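Structural protein VP1 (Trichodysplasia spinulosa-associated polyomavirus, PDB 4U60) forms the pentameric building block of the viral capsid and binds the sialylated glycan of the ganglioside GM1 on its outer loops. Local coordinates at residues D56-T61 with T146-T151; L140-L145 with E189-D194. All blocks are in the same frame, centred on the assembly; numbering follows the deposited sequence.

Along the chain the four segments alternate: 56-61 comes first, then 140-145, which runs straight on into 146-151, and finally 189-194. Contact 2 joins strands 141-144 and 191-193 of a small three-stranded antiparallel sheet, separate from the strands of the jelly-roll. Contact 1 lies about 17 Å away, centre to centre, where the loop that follows strand 141-144 meets the sialic acid-binding loop before strand 69-74. The two touch at Thr151 and Glu189 and at Thr146 and Cys190. Both also reach the second subunit, whose His109 hydrogen-bonds to Asp58 in contact 1 and Glu189 in contact 2, linking the glycan-binding loop to the small sheet through the 146-151 loop and this shared histidine.

Contact 1 (D56-T61 with T146-T151); sequences DQDKPT and TGNYRT. With SIA (N-acetyl-alpha-neuraminic acid), chain G.
Asp58 meets Asn148 through a carboxylate-to-amide hydrogen bond, Asn148 ND2 to Asp58 OD2, at 2.9 Å. The acceptor oxygen is approached from its anti side, 22° out of the carboxylate plane, while Asp58 OD2 lies in the plane of the Asn148 amide. Asp58 CG lies anti to the backbone N (chi1 -172°), which carries the carboxylate across to the 146-151 loop. A water gives a second hydrogen bond to OD2 and one to Thr151 OG1, and OD1 is taken by His109 of the second subunit, so both carboxylate oxygens are engaged. Pro60 CD packs on Thr151 CG2 at 3.7 Å, and Asp56 CA on Arg150 CD; the Arg150 guanidinium goes on to a salt bridge with Asp41 of the second subunit.

Behind this, Asn148 opens a type I turn to Thr151. Its OD1 accepts from Arg150 N in an Asx turn, and its carbonyl takes both Thr151 N and OG1. On the other flank of 56-61, Lys59 N donates to sialic acid O10 (3.0 Å) and Lys59 O accepts from O4 (2.6 Å). This is a sialic acid-binding surface loop backed by a neighbouring loop and subunit.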
ATOM      1  N   ASP C  56     -17.159 -31.138 -14.163  1.00 20.56           N
ATOM      2  CA  ASP C  56     -16.943 -32.179 -15.179  1.00 22.52           C
ATOM      3  C   ASP C  56     -17.472 -31.815 -16.571  1.00 23.36           C
ATOM      4  O   ASP C  56     -17.450 -32.643 -17.481  1.00 24.94           O
ATOM      5  CB  ASP C  56     -17.525 -33.518 -14.717  1.00 24.50           C
ATOM      6  CG  ASP C  56     -19.042 -33.516 -14.606  1.00 25.53           C
ATOM      7  OD1 ASP C  56     -19.627 -32.424 -14.425  1.00 24.96           O
ATOM      8  OD2 ASP C  56     -19.637 -34.626 -14.646  1.00 28.02           O
ATOM      9  N   GLN C  57     -17.946 -30.580 -16.724  1.00 22.51           N
ATOM     10  CA  GLN C  57     -18.340 -30.037 -18.018  1.00 23.82           C
ATOM     11  C   GLN C  57     -17.724 -28.651 -18.163  1.00 21.45           C
ATOM     12  O   GLN C  57     -18.381 -27.677 -18.549  1.00 21.64           O
ATOM     13  CB  GLN C  57     -19.875 -29.980 -18.116  1.00 25.91           C
ATOM     14  CG  GLN C  57     -20.555 -31.333 -17.989  1.00 29.04           C
ATOM     15  CD  GLN C  57     -20.252 -32.275 -19.150  1.00 32.72           C
ATOM     16  OE1 GLN C  57     -19.936 -31.837 -20.267  1.00 35.26           O
ATOM     17  NE2 GLN C  57     -20.375 -33.574 -18.906  1.00 35.14           N
ATOM     18  N   ASP C  58     -16.446 -28.552 -17.815  1.00 19.52           N
ATOM     19  CA  ASP C  58     -15.720 -27.291 -17.835  1.00 17.70           C
ATOM     20  C   ASP C  58     -14.854 -27.285 -19.086  1.00 18.26           C
ATOM     21  O   ASP C  58     -13.755 -27.827 -19.096  1.00 18.55           O
ATOM     22  CB  ASP C  58     -14.913 -27.161 -16.546  1.00 16.30           C
ATOM     23  CG  ASP C  58     -14.278 -25.812 -16.362  1.00 14.94           C
ATOM     24  OD1 ASP C  58     -14.276 -24.962 -17.281  1.00 14.45           O
ATOM     25  OD2 ASP C  58     -13.738 -25.603 -15.245  1.00 14.15           O
ATOM     26  N   LYS C  59     -15.406 -26.716 -20.148  1.00 17.45           N
ATOM     27  CA  LYS C  59     -14.803 -26.737 -21.471  1.00 17.50           C
ATOM     28  C   LYS C  59     -14.793 -25.311 -22.014  1.00 16.68           C
ATOM     29  O   LYS C  59     -15.762 -24.864 -22.628  1.00 17.02           O
ATOM     30  CB  LYS C  59     -15.598 -27.661 -22.378  1.00 18.46           C
ATOM     31  CG  LYS C  59     -14.957 -27.885 -23.727  1.00 18.71           C
ATOM     32  CD  LYS C  59     -15.759 -28.889 -24.521  1.00 19.91           C
ATOM     33  CE  LYS C  59     -15.170 -29.042 -25.917  1.00 20.44           C
ATOM     34  NZ  LYS C  59     -15.845 -30.102 -26.701  1.00 21.96           N
ATOM     35  N   PRO C  60     -13.703 -24.587 -21.766  1.00 16.22           N
ATOM     36  CA  PRO C  60     -13.678 -23.214 -22.271  1.00 15.65           C
ATOM     37  C   PRO C  60     -13.826 -23.139 -23.770  1.00 16.02           C
ATOM     38  O   PRO C  60     -13.342 -24.012 -24.499  1.00 16.73           O
ATOM     39  CB  PRO C  60     -12.300 -22.681 -21.821  1.00 15.17           C
ATOM     40  CG  PRO C  60     -11.522 -23.890 -21.404  1.00 15.58           C
ATOM     41  CD  PRO C  60     -12.502 -24.913 -20.970  1.00 16.33           C
ATOM     42  N   THR C  61     -14.534 -22.116 -24.241  1.00 15.83           N
ATOM     43  CA  THR C  61     -14.682 -21.922 -25.665  1.00 16.37           C
ATOM     44  C   THR C  61     -13.334 -21.532 -26.265  1.00 16.31           C
ATOM     45  O   THR C  61     -12.411 -21.051 -25.568  1.00 15.77           O
ATOM     46  CB  THR C  61     -15.718 -20.832 -25.973  1.00 16.36           C
ATOM     47  OG1 THR C  61     -15.328 -19.600 -25.357  1.00 15.62           O
ATOM     48  CG2 THR C  61     -17.099 -21.247 -25.451  1.00 16.90           C
ATOM     49  N   THR C 146      -3.473 -26.472 -11.877  1.00  9.78           N
ATOM     50  CA  THR C 146      -4.776 -25.972 -12.280  1.00 10.15           C
ATOM     51  C   THR C 146      -5.764 -25.927 -11.125  1.00 10.03           C
ATOM     52  O   THR C 146      -5.681 -26.708 -10.167  1.00 10.49           O
ATOM     53  CB  THR C 146      -5.395 -26.835 -13.408  1.00 10.39           C
ATOM     54  OG1 THR C 146      -6.685 -26.318 -13.771  1.00 10.84           O
ATOM     55  CG2 THR C 146      -5.519 -28.306 -12.999  1.00 10.61           C
ATOM     56  N   GLY C 147      -6.723 -25.016 -11.230  1.00 10.16           N
ATOM     57  CA  GLY C 147      -7.849 -24.953 -10.324  1.00 10.19           C
ATOM     58  C   GLY C 147      -8.854 -26.081 -10.496  1.00 10.52           C
ATOM     59  O   GLY C 147      -9.694 -26.304  -9.622  1.00 10.86           O
ATOM     60  N   ASN C 148      -8.816 -26.743 -11.646  1.00 10.42           N
ATOM     61  CA  ASN C 148      -9.766 -27.836 -11.943  1.00 10.98           C
ATOM     62  C   ASN C 148      -9.108 -28.863 -12.837  1.00 10.93           C
ATOM     63  O   ASN C 148      -8.908 -28.628 -14.021  1.00 10.82           O
ATOM     64  CB  ASN C 148     -11.051 -27.301 -12.627  1.00 11.39           C
ATOM     65  CG  ASN C 148     -12.022 -28.410 -13.004  1.00 12.25           C
ATOM     66  OD1 ASN C 148     -11.895 -29.544 -12.545  1.00 12.67           O
ATOM     67  ND2 ASN C 148     -12.993 -28.096 -13.856  1.00 12.72           N
ATOM     68  N   TYR C 149      -8.775 -30.024 -12.270  1.00 11.06           N
ATOM     69  CA  TYR C 149      -8.063 -31.035 -13.051  1.00 11.46           C
ATOM     70  C   TYR C 149      -8.820 -31.503 -14.266  1.00 12.07           C
ATOM     71  O   TYR C 149      -8.215 -31.983 -15.230  1.00 12.12           O
ATOM     72  CB  TYR C 149      -7.685 -32.238 -12.181  1.00 11.47           C
ATOM     73  CG  TYR C 149      -8.780 -33.255 -11.891  1.00 11.79           C
ATOM     74  CD1 TYR C 149      -9.609 -33.121 -10.786  1.00 12.08           C
ATOM     75  CD2 TYR C 149      -8.960 -34.373 -12.710  1.00 12.20           C
ATOM     76  CE1 TYR C 149     -10.616 -34.048 -10.502  1.00 12.51           C
ATOM     77  CE2 TYR C 149      -9.953 -35.311 -12.441  1.00 12.62           C
ATOM     78  CZ  TYR C 149     -10.767 -35.156 -11.325  1.00 12.86           C
ATOM     79  OH  TYR C 149     -11.749 -36.085 -11.060  1.00 13.64           O
ATOM     80  N   ARG C 150     -10.140 -31.388 -14.229  1.00 12.72           N
ATOM     81  CA  ARG C 150     -10.995 -31.864 -15.305  1.00 13.63           C
ATOM     82  C   ARG C 150     -11.154 -30.921 -16.502  1.00 13.41           C
ATOM     83  O   ARG C 150     -11.837 -31.267 -17.476  1.00 14.08           O
ATOM     84  CB  ARG C 150     -12.400 -32.115 -14.762  1.00 15.03           C
ATOM     85  CG  ARG C 150     -12.506 -33.061 -13.574  1.00 16.57           C
ATOM     86  CD  ARG C 150     -13.953 -32.990 -13.036  1.00 18.57           C
ATOM     87  NE  ARG C 150     -14.220 -33.818 -11.851  1.00 21.10           N
ATOM     88  CZ  ARG C 150     -14.621 -35.100 -11.886  1.00 23.63           C
ATOM     89  NH1 ARG C 150     -14.808 -35.732 -13.043  1.00 26.01           N
ATOM     90  NH2 ARG C 150     -14.838 -35.770 -10.756  1.00 24.37           N
ATOM     91  N   THR C 151     -10.572 -29.735 -16.441  1.00 12.68           N
ATOM     92  CA  THR C 151     -10.750 -28.776 -17.540  1.00 12.90           C
ATOM     93  C   THR C 151     -10.425 -29.424 -18.890  1.00 13.31           C
ATOM     94  O   THR C 151      -9.369 -30.036 -19.047  1.00 13.30           O
ATOM     95  CB  THR C 151      -9.877 -27.528 -17.370  1.00 12.56           C
ATOM     96  OG1 THR C 151      -9.984 -27.040 -16.025  1.00 12.71           O
ATOM     97  CG2 THR C 151     -10.324 -26.435 -18.331  1.00 12.78           C
TER
HETATM   98  C1  SIA G   2     -21.012 -22.378 -25.182  1.00 25.56           C
HETATM   99  C2  SIA G   2     -21.333 -23.643 -24.397  1.00 24.33           C
HETATM  100  C3  SIA G   2     -20.143 -24.608 -24.441  1.00 23.62           C
HETATM  101  C4  SIA G   2     -18.977 -24.234 -23.515  1.00 22.32           C
HETATM  102  C5  SIA G   2     -19.456 -23.829 -22.128  1.00 21.00           C
HETATM  103  C6  SIA G   2     -20.587 -22.805 -22.246  1.00 21.80           C
HETATM  104  C7  SIA G   2     -21.178 -22.341 -20.915  1.00 22.25           C
HETATM  105  C8  SIA G   2     -22.399 -21.427 -21.110  1.00 22.39           C
HETATM  106  C9  SIA G   2     -22.699 -20.518 -19.906  1.00 23.74           C
HETATM  107  C10 SIA G   2     -17.708 -23.923 -20.387  1.00 19.24           C
HETATM  108  C11 SIA G   2     -16.632 -23.174 -19.629  1.00 17.75           C
HETATM  109  N5  SIA G   2     -18.378 -23.240 -21.321  1.00 19.51           N
HETATM  110  O1A SIA G   2     -20.334 -22.464 -26.241  1.00 28.73           O
HETATM  111  O1B SIA G   2     -21.437 -21.259 -24.795  1.00 25.92           O
HETATM  112  O4  SIA G   2     -18.123 -25.406 -23.465  1.00 23.36           O
HETATM  113  O6  SIA G   2     -21.661 -23.368 -23.036  1.00 21.73           O
HETATM  114  O7  SIA G   2     -21.523 -23.456 -20.106  1.00 23.24           O
HETATM  115  O8  SIA G   2     -22.190 -20.590 -22.238  1.00 22.70           O
HETATM  116  O9  SIA G   2     -21.777 -19.405 -19.853  1.00 21.18           O
HETATM  117  O10 SIA G   2     -17.912 -25.106 -20.174  1.00 18.14           O
HETATM  118  O   HOH W   1     -11.176 -24.721 -15.179  1.00 13.42           O
HETATM  119  O   HOH W   2     -14.681 -30.772 -17.418  1.00 22.51           O

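Contact 2 (L140-L145 with E189-D194); sequences LELQFL and ECWCPD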
ATOM      1  N   LEU C 140      11.564 -20.730 -20.897  1.00 12.73           N
ATOM      2  CA  LEU C 140      11.023 -20.736 -19.550  1.00 12.62           C
ATOM      3  C   LEU C 140      10.500 -22.135 -19.264  1.00 12.17           C
ATOM      4  O   LEU C 140       9.761 -22.693 -20.065  1.00 12.69           O
ATOM      5  CB  LEU C 140       9.912 -19.705 -19.412  1.00 12.54           C
ATOM      6  CG  LEU C 140       9.193 -19.646 -18.067  1.00 12.08           C
ATOM      7  CD1 LEU C 140      10.092 -19.162 -16.929  1.00 12.14           C
ATOM      8  CD2 LEU C 140       7.942 -18.778 -18.156  1.00 12.18           C
ATOM      9  N   GLU C 141      10.903 -22.699 -18.130  1.00 12.08           N
ATOM     10  CA  GLU C 141      10.500 -24.034 -17.740  1.00 11.98           C
ATOM     11  C   GLU C 141       9.219 -23.918 -16.923  1.00 11.06           C
ATOM     12  O   GLU C 141       9.121 -23.089 -16.036  1.00 11.08           O
ATOM     13  CB  GLU C 141      11.634 -24.734 -16.996  1.00 12.82           C
ATOM     14  CG  GLU C 141      12.752 -25.110 -17.956  1.00 13.75           C
ATOM     15  CD  GLU C 141      14.104 -25.345 -17.303  1.00 15.10           C
ATOM     16  OE1 GLU C 141      14.570 -24.466 -16.547  1.00 15.60           O
ATOM     17  OE2 GLU C 141      14.731 -26.397 -17.622  1.00 17.09           O
ATOM     18  N   LEU C 142       8.241 -24.745 -17.279  1.00 11.12           N
ATOM     19  CA  LEU C 142       6.877 -24.636 -16.754  1.00 10.89           C
ATOM     20  C   LEU C 142       6.491 -25.840 -15.901  1.00 10.43           C
ATOM     21  O   LEU C 142       6.935 -26.975 -16.156  1.00 11.12           O
ATOM     22  CB  LEU C 142       5.873 -24.538 -17.900  1.00 11.18           C
ATOM     23  CG  LEU C 142       6.020 -23.352 -18.858  1.00 11.55           C
ATOM     24  CD1 LEU C 142       5.074 -23.514 -20.040  1.00 12.01           C
ATOM     25  CD2 LEU C 142       5.784 -22.028 -18.141  1.00 11.43           C
ATOM     26  N   GLN C 143       5.624 -25.561 -14.938  1.00 10.03           N
ATOM     27  CA  GLN C 143       4.964 -26.551 -14.079  1.00  9.96           C
ATOM     28  C   GLN C 143       3.473 -26.450 -14.344  1.00  9.96           C
ATOM     29  O   GLN C 143       2.916 -25.358 -14.399  1.00  9.65           O
ATOM     30  CB  GLN C 143       5.257 -26.270 -12.606  1.00 10.25           C
ATOM     31  CG  GLN C 143       4.433 -27.075 -11.605  1.00 10.45           C
ATOM     32  CD  GLN C 143       4.745 -28.553 -11.650  1.00 10.76           C
ATOM     33  OE1 GLN C 143       5.912 -28.962 -11.605  1.00 11.43           O
ATOM     34  NE2 GLN C 143       3.712 -29.365 -11.779  1.00 10.89           N
ATOM     35  N   PHE C 144       2.817 -27.580 -14.551  1.00  9.82           N
ATOM     36  CA  PHE C 144       1.361 -27.603 -14.669  1.00 10.14           C
ATOM     37  C   PHE C 144       0.741 -27.510 -13.277  1.00 10.19           C
ATOM     38  O   PHE C 144       1.123 -28.241 -12.354  1.00 10.33           O
ATOM     39  CB  PHE C 144       0.926 -28.905 -15.342  1.00 10.56           C
ATOM     40  CG  PHE C 144      -0.526 -28.958 -15.725  1.00 10.67           C
ATOM     41  CD1 PHE C 144      -0.974 -28.348 -16.870  1.00 10.72           C
ATOM     42  CD2 PHE C 144      -1.441 -29.633 -14.931  1.00 10.96           C
ATOM     43  CE1 PHE C 144      -2.304 -28.408 -17.251  1.00 11.16           C
ATOM     44  CE2 PHE C 144      -2.776 -29.700 -15.300  1.00 11.07           C
ATOM     45  CZ  PHE C 144      -3.208 -29.057 -16.427  1.00 11.21           C
ATOM     46  N   LEU C 145      -0.243 -26.632 -13.127  1.00  9.91           N
ATOM     47  CA  LEU C 145      -1.055 -26.575 -11.900  1.00  9.90           C
ATOM     48  C   LEU C 145      -2.343 -25.861 -12.223  1.00  9.97           C
ATOM     49  O   LEU C 145      -2.316 -24.779 -12.810  1.00  9.68           O
ATOM     50  CB  LEU C 145      -0.314 -25.886 -10.751  1.00  9.97           C
ATOM     51  CG  LEU C 145      -0.985 -25.999  -9.379  1.00 10.35           C
ATOM     52  CD1 LEU C 145       0.033 -25.927  -8.256  1.00 10.61           C
ATOM     53  CD2 LEU C 145      -2.076 -24.977  -9.167  1.00 10.64           C
ATOM     54  N   GLU C 189      -3.729 -20.176 -17.068  1.00 10.28           N
ATOM     55  CA  GLU C 189      -4.515 -20.788 -15.997  1.00  9.99           C
ATOM     56  C   GLU C 189      -3.982 -22.141 -15.547  1.00  9.83           C
ATOM     57  O   GLU C 189      -4.333 -22.592 -14.473  1.00 10.26           O
ATOM     58  CB  GLU C 189      -5.978 -20.975 -16.410  1.00 10.51           C
ATOM     59  CG  GLU C 189      -6.223 -22.021 -17.472  1.00 11.11           C
ATOM     60  CD  GLU C 189      -7.693 -22.215 -17.765  1.00 11.75           C
ATOM     61  OE1 GLU C 189      -8.409 -21.207 -17.860  1.00 12.34           O
ATOM     62  OE2 GLU C 189      -8.141 -23.366 -17.893  1.00 12.15           O
ATOM     63  N   CYS C 190      -3.164 -22.804 -16.367  1.00 10.20           N
ATOM     64  CA  CYS C 190      -2.690 -24.151 -16.004  1.00 10.61           C
ATOM     65  C   CYS C 190      -1.191 -24.343 -16.059  1.00 10.51           C
ATOM     66  O   CYS C 190      -0.712 -25.414 -15.690  1.00 10.63           O
ATOM     67  CB  CYS C 190      -3.420 -25.215 -16.814  1.00 11.55           C
ATOM     68  SG  CYS C 190      -3.152 -25.133 -18.591  1.00 12.52           S
ATOM     69  N   TRP C 191      -0.457 -23.324 -16.496  1.00 10.16           N
ATOM     70  CA  TRP C 191       1.003 -23.396 -16.530  1.00 10.00           C
ATOM     71  C   TRP C 191       1.594 -22.218 -15.785  1.00  9.94           C
ATOM     72  O   TRP C 191       1.222 -21.076 -16.045  1.00 10.11           O
ATOM     73  CB  TRP C 191       1.555 -23.339 -17.955  1.00 10.29           C
ATOM     74  CG  TRP C 191       1.185 -24.497 -18.854  1.00 10.48           C
ATOM     75  CD1 TRP C 191       0.366 -24.453 -19.954  1.00 10.84           C
ATOM     76  CD2 TRP C 191       1.662 -25.857 -18.768  1.00 10.74           C
ATOM     77  NE1 TRP C 191       0.274 -25.697 -20.530  1.00 11.28           N
ATOM     78  CE2 TRP C 191       1.083 -26.569 -19.839  1.00 11.10           C
ATOM     79  CE3 TRP C 191       2.520 -26.528 -17.896  1.00 10.60           C
ATOM     80  CZ2 TRP C 191       1.334 -27.925 -20.054  1.00 11.52           C
ATOM     81  CZ3 TRP C 191       2.772 -27.863 -18.095  1.00 11.19           C
ATOM     82  CH2 TRP C 191       2.180 -28.554 -19.177  1.00 11.48           C
ATOM     83  N   CYS C 192       2.575 -22.507 -14.932  1.00  9.95           N
ATOM     84  CA  CYS C 192       3.281 -21.480 -14.177  1.00 10.03           C
ATOM     85  C   CYS C 192       4.797 -21.761 -14.253  1.00 10.23           C
ATOM     86  O   CYS C 192       5.230 -22.835 -14.690  1.00 10.63           O
ATOM     87  CB  CYS C 192       2.815 -21.508 -12.713  1.00 10.35           C
ATOM     88  SG  CYS C 192       3.087 -23.065 -11.827  1.00 11.38           S
ATOM     89  N   PRO C 193       5.619 -20.807 -13.821  1.00 10.21           N
ATOM     90  CA  PRO C 193       7.046 -21.126 -13.811  1.00 10.68           C
ATOM     91  C   PRO C 193       7.356 -22.278 -12.873  1.00 10.64           C
ATOM     92  O   PRO C 193       6.785 -22.366 -11.775  1.00 10.64           O
ATOM     93  CB  PRO C 193       7.696 -19.808 -13.334  1.00 10.76           C
ATOM     94  CG  PRO C 193       6.720 -18.768 -13.716  1.00 10.71           C
ATOM     95  CD  PRO C 193       5.369 -19.401 -13.477  1.00 10.48           C
ATOM     96  N   ASP C 194       8.263 -23.155 -13.290  1.00 10.34           N
ATOM     97  CA  ASP C 194       8.711 -24.270 -12.452  1.00 10.82           C
ATOM     98  C   ASP C 194       9.835 -23.773 -11.550  1.00 10.95           C
ATOM     99  O   ASP C 194      10.966 -23.548 -12.010  1.00 10.97           O
ATOM    100  CB  ASP C 194       9.212 -25.399 -13.348  1.00 11.19           C
ATOM    101  CG  ASP C 194       9.731 -26.596 -12.581  1.00 11.65           C
ATOM    102  OD1 ASP C 194       9.798 -26.573 -11.338  1.00 11.66           O
ATOM    103  OD2 ASP C 194      10.138 -27.573 -13.249  1.00 12.38           O
TER
HETATM  104  O   HOH W   3       9.737 -27.496 -16.057  1.00 11.99           O
HETATM  105  O   HOH W   4       7.699 -27.760  -9.837  1.00 13.81           O
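Phe144 and Trp191 are direct cross-strand neighbours, a non-hydrogen-bonded pair of antiparallel strands, and the Phe144 side chain is the one to trace. Its CB rests against Trp191 CZ3 at 3.5 Å, at the six-membered end of the indole. The first torsion (chi1 -171°) swings the ring away from the backbone N, and CG and CD1 both pass the Cys190 carbonyl, whose oxygen is 3.2 Å from Phe144 CD1. That same CD1 sits over one indole face, off toward the rim, making a T-shaped pair: the phenyl edge is directed at the six-membered ring of Trp191, with centroids 5.1 Å apart and planes at 76°. Farther out, CE1 reaches Cys190 CB at 3.4 Å and also touches SG, and CZ ends near the same CB.

The opposite face carries Leu142 CD1, also off toward the rim, so both faces of the indole are met by residues of strand 141-144. Its NE1 is held by Val160 O, which helps fix the indole's rotation, and Phe186 adds another edge-to-face ring contact.

Gln143 and Cys192 form the hydrogen-bonded pair, N to O in both directions, with Gln143 N to Cys192 O at 2.8 Å. The ladder continues at either end through Asp194 N to Glu141 O and Leu145 N to Cys190 O. The Gln143 chain, bent at chi2, turns its amide back so that NE2 donates to Phe144 O at 2.9 Å. A water links its OE1 to Asp194 OD1, which also binds Ser196, while Asp194 OD2 forms a salt bridge with Lys177 of strand 177-179.

The arrangement is an antiparallel beta ladder with a cross-strand aromatic pair, in a small sheet that accompanies the jelly-roll of this polyomavirus coat protein.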